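PDB 4GBA: DCN1-like protein 3 from Homo sapiens, which contributes to the neddylation of all cullins, promoting transfer of NEDD8 from N-terminally acetylated E2 enzymes to cullin–RBX complexes through its DCUN1 (PONY) domain. Local coordinates for residues A[139-142]-A[143-147]; A[26-29]-A[30-33]; A[84-87]-A[88-91]. All coordinates share one frame; numbering follows the deposited sequence.

Overall arrangement
From the N terminus, the chain first reaches contact 2 on helix 25-34, then contact 3 at the end of helix 76-89, and finally contact 1 on helix 138-147. Each joins successive turns of its own helix, so none closes a long loop, and the three follow in series without nesting or crossing. Contact 2 belongs to the half of the DCUN1 domain with the strand pair 22-23/59-60, contact 1 to the half with the pair 117-118/154-155. Contact 3 stands between them in sequence, where the chain approaches helix 93-107, and packs helix 76-89 on helix 42-50. Contact 1 sets helix 138-147 against helices 119-129 and 185-199, about 31 Å from contact 2, centre to centre.

Contact 1: A[139-142]-A[143-147]; sequences DQWL and NFLTE
The amide of N143 reaches back along the helix to the amide of Q140, where ND2 donates to OE1 at 3.0 Å. The bond is nearly straight at the hydrogen (167°) and lies in the plane of the N143 amide, but it arrives above the Q140 carbonyl plane; the two amide planes are 61° apart. Beneath it the backbone amides are met in the usual helical way: F144 N donates to Q140 O at 2.8 Å, and L145 N to W141 O at 3.1 Å. One acceptor serves twice. N143 O receives E147 N at 3.1 Å and also the hydroxyl OG1 of T146 at 2.9 Å, both from the same face of its plane, which satisfies the threonine hydroxyl within its own helix. Further out, L145 O accepts from R119, and OE2 of E147 from the indole of W193. Helix 138-147 precedes strand 154-155, which pairs with strand 117-118 in an EF-hand-like arrangement, consistent with the family's place among EF-hand relatives. The apolar side of helix 138-147 faces helices 119-129 and 185-199. W141 lies on that side, and with its CG opposite the backbone N (chi1 165°) the indole comes to lie beside L145 and F144. L145 CD1 sits over one face of the indole, toward its rim, and comes within 3.3 Å of NE1. F144 meets the same residue obliquely, CE2 lying 4.1 Å from CZ3 of W141, while W141 O lies at the edge of the phenylalanine ring. F163 stacks on the indole, and W126 and F190 meet it edge-to-face. Replacing W141 by an alanine would probably open a gap beside L145 CD1 and leave the F163 ring without its stacking partner. F190 also meets the ring of F144 edge-to-face.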
loop_
_atom_site.group_PDB
_atom_site.type_symbol
_atom_site.label_atom_id
_atom_site.label_comp_id
_atom_site.label_asym_id
_atom_site.label_seq_id
_atom_site.Cartn_x
_atom_site.Cartn_y
_atom_site.Cartn_z
ATOM N N ASP A 139 -9.177 12.104 4.224
ATOM C CA ASP A 139 -8.331 13.291 4.386
ATOM C C ASP A 139 -8.112 13.647 5.859
ATOM O O ASP A 139 -6.974 13.872 6.285
ATOM C CB ASP A 139 -8.900 14.508 3.633
ATOM C CG ASP A 139 -8.928 14.313 2.114
ATOM O OD1 ASP A 139 -8.023 13.639 1.559
ATOM O OD2 ASP A 139 -9.864 14.846 1.471
ATOM N N GLN A 140 -9.197 13.696 6.631
ATOM C CA GLN A 140 -9.101 14.056 8.047
ATOM C C GLN A 140 -8.467 12.945 8.877
ATOM O O GLN A 140 -7.701 13.208 9.808
ATOM C CB GLN A 140 -10.470 14.429 8.617
ATOM C CG GLN A 140 -11.057 15.700 8.021
ATOM C CD GLN A 140 -10.069 16.871 7.995
ATOM O OE1 GLN A 140 -9.134 16.947 8.803
ATOM N NE2 GLN A 140 -10.276 17.789 7.053
ATOM N N TRP A 141 -8.788 11.703 8.534
ATOM C CA TRP A 141 -8.200 10.562 9.210
ATOM C C TRP A 141 -6.678 10.627 9.102
ATOM O O TRP A 141 -5.976 10.337 10.063
ATOM C CB TRP A 141 -8.757 9.244 8.639
ATOM C CG TRP A 141 -7.968 8.007 9.012
ATOM C CD1 TRP A 141 -7.089 7.333 8.219
ATOM C CD2 TRP A 141 -7.982 7.318 10.268
ATOM N NE1 TRP A 141 -6.554 6.265 8.896
ATOM C CE2 TRP A 141 -7.089 6.228 10.161
ATOM C CE3 TRP A 141 -8.665 7.510 11.476
ATOM C CZ2 TRP A 141 -6.860 5.328 11.209
ATOM C CZ3 TRP A 141 -8.437 6.622 12.516
ATOM C CH2 TRP A 141 -7.539 5.543 12.377
ATOM N N LEU A 142 -6.171 11.017 7.935
ATOM C CA LEU A 142 -4.727 11.092 7.727
ATOM C C LEU A 142 -4.106 12.346 8.362
ATOM O O LEU A 142 -2.929 12.335 8.736
ATOM C CB LEU A 142 -4.366 10.998 6.231
ATOM C CG LEU A 142 -4.722 9.718 5.455
ATOM C CD1 LEU A 142 -4.547 9.940 3.956
ATOM C CD2 LEU A 142 -3.931 8.480 5.919
ATOM N N ASN A 143 -4.887 13.423 8.461
ATOM C CA ASN A 143 -4.463 14.609 9.211
ATOM C C ASN A 143 -4.327 14.263 10.678
ATOM O O ASN A 143 -3.351 14.632 11.333
ATOM C CB ASN A 143 -5.471 15.750 9.072
ATOM C CG ASN A 143 -5.443 16.392 7.697
ATOM O OD1 ASN A 143 -4.439 16.321 6.977
ATOM N ND2 ASN A 143 -6.548 17.035 7.327
ATOM N N PHE A 144 -5.330 13.549 11.179
ATOM C CA PHE A 144 -5.355 13.084 12.556
ATOM C C PHE A 144 -4.107 12.261 12.892
ATOM O O PHE A 144 -3.491 12.452 13.933
ATOM C CB PHE A 144 -6.651 12.294 12.799
ATOM C CG PHE A 144 -6.617 11.406 14.011
ATOM C CD1 PHE A 144 -6.760 11.935 15.279
ATOM C CD2 PHE A 144 -6.464 10.036 13.878
ATOM C CE1 PHE A 144 -6.733 11.112 16.394
ATOM C CE2 PHE A 144 -6.434 9.210 14.993
ATOM C CZ PHE A 144 -6.572 9.746 16.245
ATOM N N LEU A 145 -3.722 11.365 11.990
ATOM C CA LEU A 145 -2.595 10.469 12.238
ATOM C C LEU A 145 -1.216 11.126 12.135
ATOM O O LEU A 145 -0.269 10.671 12.771
ATOM C CB LEU A 145 -2.644 9.277 11.282
ATOM C CG LEU A 145 -3.793 8.288 11.430
ATOM C CD1 LEU A 145 -3.740 7.272 10.270
ATOM C CD2 LEU A 145 -3.720 7.600 12.785
ATOM N N THR A 146 -1.087 12.155 11.304
ATOM C CA THR A 146 0.182 12.871 11.185
ATOM C C THR A 146 0.382 13.712 12.448
ATOM O O THR A 146 1.487 13.816 12.990
ATOM C CB THR A 146 0.223 13.772 9.925
ATOM O OG1 THR A 146 -0.763 14.804 10.042
ATOM C CG2 THR A 146 -0.059 12.957 8.669
ATOM N N GLU A 147 -0.708 14.297 12.924
ATOM C CA GLU A 147 -0.692 14.999 14.187
ATOM C C GLU A 147 -0.413 14.006 15.309
ATOM O O GLU A 147 0.407 14.263 16.192
ATOM C CB GLU A 147 -2.027 15.690 14.399
ATOM C CG GLU A 147 -2.169 16.328 15.754
ATOM C CD GLU A 147 -3.320 17.313 15.805
ATOM O OE1 GLU A 147 -3.660 17.878 14.736
ATOM O OE2 GLU A 147 -3.879 17.516 16.911
#

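Contact 2: A[26-29]-A[30-33]; sequences EGME and RFCN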
loop_
_atom_site.group_PDB
_atom_site.type_symbol
_atom_site.label_atom_id
_atom_site.label_comp_id
_atom_site.label_asym_id
_atom_site.label_seq_id
_atom_site.Cartn_x
_atom_site.Cartn_y
_atom_site.Cartn_z
ATOM N N GLU A 26 18.471 -1.613 -5.695
ATOM C CA GLU A 26 19.143 -0.993 -6.829
ATOM C C GLU A 26 18.416 -1.370 -8.121
ATOM O O GLU A 26 18.083 -0.496 -8.927
ATOM C CB GLU A 26 20.629 -1.374 -6.885
ATOM C CG GLU A 26 21.405 -1.064 -5.594
ATOM C CD GLU A 26 21.206 -2.130 -4.493
ATOM O OE1 GLU A 26 20.372 -3.058 -4.672
ATOM O OE2 GLU A 26 21.898 -2.043 -3.448
ATOM N N GLY A 27 18.149 -2.666 -8.303
ATOM C CA GLY A 27 17.357 -3.125 -9.425
ATOM C C GLY A 27 15.958 -2.536 -9.427
ATOM O O GLY A 27 15.490 -2.034 -10.444
ATOM N N MET A 28 15.288 -2.589 -8.282
ATOM C CA MET A 28 13.928 -2.075 -8.173
ATOM C C MET A 28 13.831 -0.655 -8.706
ATOM O O MET A 28 12.862 -0.292 -9.387
ATOM C CB MET A 28 13.458 -2.099 -6.714
ATOM C CG MET A 28 11.977 -1.782 -6.544
ATOM S SD MET A 28 10.954 -3.058 -7.335
ATOM C CE MET A 28 11.367 -4.487 -6.329
ATOM N N GLU A 29 14.839 0.145 -8.369
ATOM C CA GLU A 29 14.899 1.559 -8.750
ATOM C C GLU A 29 15.085 1.696 -10.275
ATOM O O GLU A 29 14.344 2.427 -10.933
ATOM C CB GLU A 29 15.996 2.294 -7.936
ATOM C CG GLU A 29 16.116 3.801 -8.200
ATOM C CD GLU A 29 16.752 4.134 -9.556
ATOM O OE1 GLU A 29 17.763 3.496 -9.924
ATOM O OE2 GLU A 29 16.237 5.028 -10.259
ATOM N N ARG A 30 16.048 0.975 -10.844
ATOM C CA ARG A 30 16.208 0.920 -12.310
ATOM C C ARG A 30 14.949 0.380 -13.010
ATOM O O ARG A 30 14.538 0.878 -14.064
ATOM C CB ARG A 30 17.418 0.057 -12.688
ATOM C CG ARG A 30 18.779 0.639 -12.282
ATOM C CD ARG A 30 19.151 1.914 -13.080
ATOM N NE ARG A 30 18.455 3.110 -12.597
ATOM C CZ ARG A 30 18.344 4.247 -13.283
ATOM N NH1 ARG A 30 18.885 4.353 -14.494
ATOM N NH2 ARG A 30 17.680 5.276 -12.762
ATOM N N PHE A 31 14.344 -0.647 -12.420
ATOM C CA PHE A 31 13.121 -1.241 -12.955
ATOM C C PHE A 31 11.979 -0.213 -13.035
ATOM O O PHE A 31 11.345 -0.076 -14.074
ATOM C CB PHE A 31 12.757 -2.487 -12.128
ATOM C CG PHE A 31 11.488 -3.169 -12.544
ATOM C CD1 PHE A 31 11.390 -3.812 -13.767
ATOM C CD2 PHE A 31 10.403 -3.216 -11.686
ATOM C CE1 PHE A 31 10.220 -4.461 -14.144
ATOM C CE2 PHE A 31 9.230 -3.877 -12.060
ATOM C CZ PHE A 31 9.146 -4.499 -13.287
ATOM N N CYS A 32 11.736 0.534 -11.965
ATOM C CA CYS A 32 10.744 1.622 -12.000
ATOM C C CYS A 32 11.145 2.738 -12.963
ATOM O O CYS A 32 10.294 3.335 -13.641
ATOM C CB CYS A 32 10.517 2.215 -10.602
ATOM S SG CYS A 32 9.843 1.026 -9.406
ATOM N N ASN A 33 12.437 3.036 -13.010
ATOM C CA ASN A 33 12.909 4.031 -13.963
ATOM C C ASN A 33 12.583 3.626 -15.409
ATOM O O ASN A 33 12.036 4.423 -16.165
ATOM C CB ASN A 33 14.404 4.306 -13.787
ATOM C CG ASN A 33 14.918 5.345 -14.767
ATOM O OD1 ASN A 33 14.553 6.512 -14.694
ATOM N ND2 ASN A 33 15.767 4.921 -15.687
#
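E29 and R30, adjacent in sequence, bring two flat groups together edge to edge: the carboxylate carbon lies at the edge of the guanidinium, in the guanidinium plane, and the planes of the two groups are only 25° apart. The grip is side-on. NE of R30 donates to OE1 of E29 at 2.8 Å and NH2 donates to OE2 at 2.9 Å, one nitrogen to each oxygen. Both oxygens are approached from the syn side, OE2 through its syn lone pair, with the NH2 bond nearly straight (172°). The glutamate turns back at chi2 and the arginine at chi2 and chi3, which lets the two chains run alongside each other, pointing the same way, rather than spread apart. The other flat group, the F31 ring, has SD of M28 at 4.4 Å from its CD2, in an oblique approach, and meets the ring of Y15 edge-to-face. F31, its CG anti to the backbone N (chi1 178°), directs its ring to F59, I76 and I79.

Below the side chains the helix 25-34 is regular. F31 N donates to G27 O at 2.7 Å, C32 N to M28 O at 2.9 Å and N33 N to E29 O, also at 2.9 Å. This helix, which follows strand 22-23, is part of the surface that receives the N-terminally acetylated E2 peptide: M28 packs on a modified side chain of the bound peptide and E29 on an apolar one. The two bonds from R30 probably limit the rotation of the E29 carboxylate, and the neighbouring arginine would be expected to stabilise its negative charge, so the peptide meets a glutamate whose charge is probably balanced from within the same helix.

Contact 3: A[84-87]-A[88-91]; sequences PSLL and TEAK
L86 and E89 lie side by side and point the same way, the methyl CD2 of the leucine resting 3.7 Å from OE1 of the glutamate. Their torsions are consistent with this: L86 has CG opposite its carbonyl carbon (chi1 -87°), whereas E89 has CG opposite its backbone N (chi1 -165°) and runs extended beyond CG. The extended glutamate brings OE1 of its carboxylate to the leucine methyl, while OE2 forms a salt bridge with K95. T88 is set differently. Its OG1 stands beside the backbone N (chi1 -75°) and leans back over the preceding turn, making a weak hydrogen bond to P84 O at 3.4 Å. That same oxygen takes the stronger bond from T88 N, at 3.1 Å. K91 folds back at chi3 and chi4, its CG lying 3.7 Å from L87 O, and NZ ends on OE1 of Q132, whose NE2 also donates to L87 O.

Regular helical bonds continue with E89 N to S85 O at 2.9 Å and A90 N to L86 O at 3.0 Å. The next one tightens: K91 N returns three residues, to T88 O, at 3.0 Å. Upstream, at P84 and S85, the helix is kinked, since their nitrogens make no bond to the turn before, and a proline nitrogen has no hydrogen to give; the S85 hydroxyl is hydrogen-bonded to R82 O. The segment spans the last turn of helix 76-89 and the residues leading toward helix 93-107. It packs against helix 42-50, where L86 touches K50, L87 touches F42 and R43, and A90 touches L46, while K95 ties E89 to helix 93-107.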
loop_
_atom_site.group_PDB
_atom_site.type_symbol
_atom_site.label_atom_id
_atom_site.label_comp_id
_atom_site.label_asym_id
_atom_site.label_seq_id
_atom_site.Cartn_x
_atom_site.Cartn_y
_atom_site.Cartn_z
ATOM N N PRO A 84 -3.140 0.152 -17.543
ATOM C CA PRO A 84 -4.541 0.603 -17.560
ATOM C C PRO A 84 -5.531 -0.481 -17.108
ATOM O O PRO A 84 -6.508 -0.173 -16.426
ATOM C CB PRO A 84 -4.773 0.973 -19.030
ATOM C CG PRO A 84 -3.388 1.286 -19.564
ATOM C CD PRO A 84 -2.465 0.351 -18.839
ATOM N N SER A 85 -5.280 -1.733 -17.474
ATOM C CA SER A 85 -6.182 -2.811 -17.085
ATOM C C SER A 85 -5.931 -3.266 -15.628
ATOM O O SER A 85 -6.825 -3.809 -14.966
ATOM C CB SER A 85 -6.089 -3.977 -18.079
ATOM O OG SER A 85 -5.139 -4.947 -17.657
ATOM N N LEU A 86 -4.712 -3.047 -15.137
ATOM C CA LEU A 86 -4.410 -3.251 -13.723
ATOM C C LEU A 86 -5.183 -2.236 -12.898
ATOM O O LEU A 86 -5.791 -2.584 -11.883
ATOM C CB LEU A 86 -2.914 -3.109 -13.453
ATOM C CG LEU A 86 -2.114 -4.397 -13.636
ATOM C CD1 LEU A 86 -0.628 -4.160 -13.401
ATOM C CD2 LEU A 86 -2.643 -5.499 -12.713
ATOM N N LEU A 87 -5.168 -0.985 -13.352
ATOM C CA LEU A 87 -5.905 0.077 -12.680
ATOM C C LEU A 87 -7.389 -0.281 -12.611
ATOM O O LEU A 87 -8.032 -0.120 -11.575
ATOM C CB LEU A 87 -5.708 1.422 -13.395
ATOM C CG LEU A 87 -4.339 2.109 -13.250
ATOM C CD1 LEU A 87 -4.151 3.190 -14.303
ATOM C CD2 LEU A 87 -4.172 2.692 -11.862
ATOM N N THR A 88 -7.921 -0.771 -13.725
ATOM C CA THR A 88 -9.319 -1.175 -13.795
ATOM C C THR A 88 -9.610 -2.335 -12.863
ATOM O O THR A 88 -10.598 -2.315 -12.133
ATOM C CB THR A 88 -9.722 -1.534 -15.241
ATOM O OG1 THR A 88 -9.871 -0.325 -15.985
ATOM C CG2 THR A 88 -11.039 -2.285 -15.275
ATOM N N GLU A 89 -8.745 -3.341 -12.889
ATOM C CA GLU A 89 -8.885 -4.508 -12.014
ATOM C C GLU A 89 -8.998 -4.093 -10.546
ATOM O O GLU A 89 -9.872 -4.570 -9.819
ATOM C CB GLU A 89 -7.677 -5.421 -12.192
ATOM C CG GLU A 89 -7.828 -6.826 -11.648
ATOM C CD GLU A 89 -6.643 -7.704 -12.023
ATOM O OE1 GLU A 89 -5.865 -7.312 -12.921
ATOM O OE2 GLU A 89 -6.475 -8.784 -11.424
ATOM N N ALA A 90 -8.113 -3.191 -10.124
ATOM C CA ALA A 90 -8.030 -2.761 -8.728
ATOM C C ALA A 90 -9.253 -1.971 -8.272
ATOM O O ALA A 90 -9.406 -1.693 -7.087
ATOM C CB ALA A 90 -6.761 -1.955 -8.493
ATOM N N LYS A 91 -10.120 -1.616 -9.213
ATOM C CA LYS A 91 -11.352 -0.896 -8.897
ATOM C C LYS A 91 -12.525 -1.827 -8.575
ATOM O O LYS A 91 -13.480 -1.413 -7.927
ATOM C CB LYS A 91 -11.740 0.047 -10.039
ATOM C CG LYS A 91 -11.040 1.389 -9.995
ATOM C CD LYS A 91 -11.922 2.469 -10.595
ATOM C CE LYS A 91 -11.854 2.471 -12.118
ATOM N NZ LYS A 91 -10.710 3.298 -12.634
#